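PDB 3LJX: MmoQ Response regulator from Methylococcus capsulatus, which probably acts as a diguanylate cyclase that makes cyclic di-GMP from GTP, the piece crystallised here comprising its HDOD domain. Local coordinates for residues 104-107 and 108-112. Sequence-based numbering, arbitrary orientation.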
loop_
_atom_site.group_PDB
_atom_site.type_symbol
_atom_site.label_atom_id
_atom_site.label_comp_id
_atom_site.label_asym_id
_atom_site.label_seq_id
_atom_site.Cartn_x
_atom_site.Cartn_y
_atom_site.Cartn_z
ATOM N N PHE A 104 9.112 9.643 11.859
ATOM C CA PHE A 104 8.717 8.870 10.678
ATOM C C PHE A 104 9.135 9.556 9.377
ATOM O O PHE A 104 8.809 10.723 9.130
ATOM C CB PHE A 104 7.207 8.618 10.669
ATOM C CG PHE A 104 6.750 7.615 9.628
ATOM C CD1 PHE A 104 7.065 6.259 9.757
ATOM C CD2 PHE A 104 5.966 8.018 8.549
ATOM C CE1 PHE A 104 6.633 5.324 8.813
ATOM C CE2 PHE A 104 5.523 7.094 7.605
ATOM C CZ PHE A 104 5.856 5.742 7.741
ATOM N N ASP A 105 9.842 8.810 8.537
ATOM C CA ASP A 105 10.321 9.338 7.268
ATOM C C ASP A 105 9.220 9.252 6.210
ATOM O O ASP A 105 9.136 8.273 5.475
ATOM C CB ASP A 105 11.565 8.562 6.821
ATOM C CG ASP A 105 12.287 9.236 5.666
ATOM O OD1 ASP A 105 11.667 10.082 4.981
ATOM O OD2 ASP A 105 13.475 8.909 5.431
ATOM N N TYR A 106 8.383 10.281 6.133
ATOM C CA TYR A 106 7.238 10.260 5.234
ATOM C C TYR A 106 7.652 10.222 3.759
ATOM O O TYR A 106 7.086 9.462 2.965
ATOM C CB TYR A 106 6.320 11.447 5.499
ATOM C CG TYR A 106 5.545 11.378 6.816
ATOM C CD1 TYR A 106 6.123 11.791 8.012
ATOM C CD2 TYR A 106 4.219 10.938 6.843
ATOM C CE1 TYR A 106 5.396 11.751 9.211
ATOM C CE2 TYR A 106 3.492 10.891 8.023
ATOM C CZ TYR A 106 4.076 11.300 9.208
ATOM O OH TYR A 106 3.348 11.238 10.388
ATOM N N ALA A 107 8.632 11.040 3.386
ATOM C CA ALA A 107 9.086 11.027 2.005
ATOM C C ALA A 107 9.548 9.617 1.649
ATOM O O ALA A 107 9.229 9.106 0.573
ATOM C CB ALA A 107 10.210 12.040 1.776
ATOM N N ALA A 108 10.286 8.981 2.558
ATOM C CA ALA A 108 10.806 7.648 2.276
ATOM C C ALA A 108 9.642 6.682 2.128
ATOM O O ALA A 108 9.620 5.845 1.219
ATOM C CB ALA A 108 11.786 7.170 3.374
ATOM N N TYR A 109 8.669 6.808 3.021
ATOM C CA TYR A 109 7.520 5.922 2.975
ATOM C C TYR A 109 6.801 6.065 1.631
ATOM O O TYR A 109 6.471 5.068 0.993
ATOM C CB TYR A 109 6.556 6.175 4.137
ATOM C CG TYR A 109 5.213 5.552 3.884
ATOM C CD1 TYR A 109 4.997 4.194 4.113
ATOM C CD2 TYR A 109 4.174 6.305 3.357
ATOM C CE1 TYR A 109 3.764 3.611 3.846
ATOM C CE2 TYR A 109 2.935 5.739 3.091
ATOM C CZ TYR A 109 2.733 4.396 3.331
ATOM O OH TYR A 109 1.500 3.843 3.044
ATOM N N TRP A 110 6.577 7.296 1.183
ATOM C CA TRP A 110 5.819 7.485 -0.054
ATOM C C TRP A 110 6.624 7.042 -1.256
ATOM O O TRP A 110 6.085 6.477 -2.204
ATOM C CB TRP A 110 5.331 8.930 -0.221
ATOM C CG TRP A 110 4.138 9.229 0.655
ATOM C CD1 TRP A 110 3.006 8.474 0.780
ATOM C CD2 TRP A 110 3.967 10.347 1.528
ATOM N NE1 TRP A 110 2.149 9.045 1.680
ATOM C CE2 TRP A 110 2.715 10.200 2.153
ATOM C CE3 TRP A 110 4.755 11.466 1.832
ATOM C CZ2 TRP A 110 2.218 11.134 3.074
ATOM C CZ3 TRP A 110 4.263 12.397 2.753
ATOM C CH2 TRP A 110 3.011 12.217 3.363
ATOM N N GLN A 111 7.922 7.292 -1.214
ATOM C CA GLN A 111 8.769 6.913 -2.330
ATOM C C GLN A 111 8.793 5.387 -2.459
ATOM O O GLN A 111 8.610 4.827 -3.545
ATOM C CB GLN A 111 10.180 7.478 -2.134
ATOM C CG GLN A 111 11.174 7.032 -3.188
ATOM C CD GLN A 111 12.583 7.487 -2.874
ATOM O OE1 GLN A 111 13.057 7.393 -1.735
ATOM N NE2 GLN A 111 13.267 7.980 -3.891
ATOM N N LYS A 112 8.991 4.709 -1.339
ATOM C CA LYS A 112 9.092 3.257 -1.347
ATOM C C LYS A 112 7.767 2.591 -1.730
ATOM O O LYS A 112 7.754 1.581 -2.429
ATOM C CB LYS A 112 9.552 2.778 0.019
ATOM C CG LYS A 112 9.599 1.279 0.190
ATOM C CD LYS A 112 10.590 0.978 1.281
ATOM C CE LYS A 112 11.817 1.856 1.082
ATOM N NZ LYS A 112 12.459 2.258 2.366
#
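The rings of F104 and Y109 lie obliquely, planes 44° apart, with F104 CZ 3.7 Å from Y109 CB; at its edge, in plane, the Y109 ring has the indole NE1 of W110. The Y106 ring has F104 CD2 over the centre of one face, while Y106 CD2 lies in plane at the F104 edge. W110 CG is anti to its own carbonyl carbon (chi1 -77°), which carries the indole back over the preceding turn, its CZ3 3.6 Å from Y106 CB. Were W110 an alanine, Y106 CB and CD2 would probably lose their indole neighbour, leaving a gap there. Y106 OH is hydrogen-bonded to C101 N. The backbone beneath illustrates how a helix begins: D105 is the N-cap, and its OD1 accepts the N-H of A108 at 3.0 Å, met from above the carboxylate plane. The i to i+4 ladder then starts with Y109 N to D105 O, 2.9 Å, and continues through W110 N to Y106 O. Within the HDOD domain, Y106 and Y109 of the first turn of helix 106-125, and F104 just before it, rest on helix 144-152, at A150 and L147, while Y109 and W110 reach P47 at the start of helix 47-58.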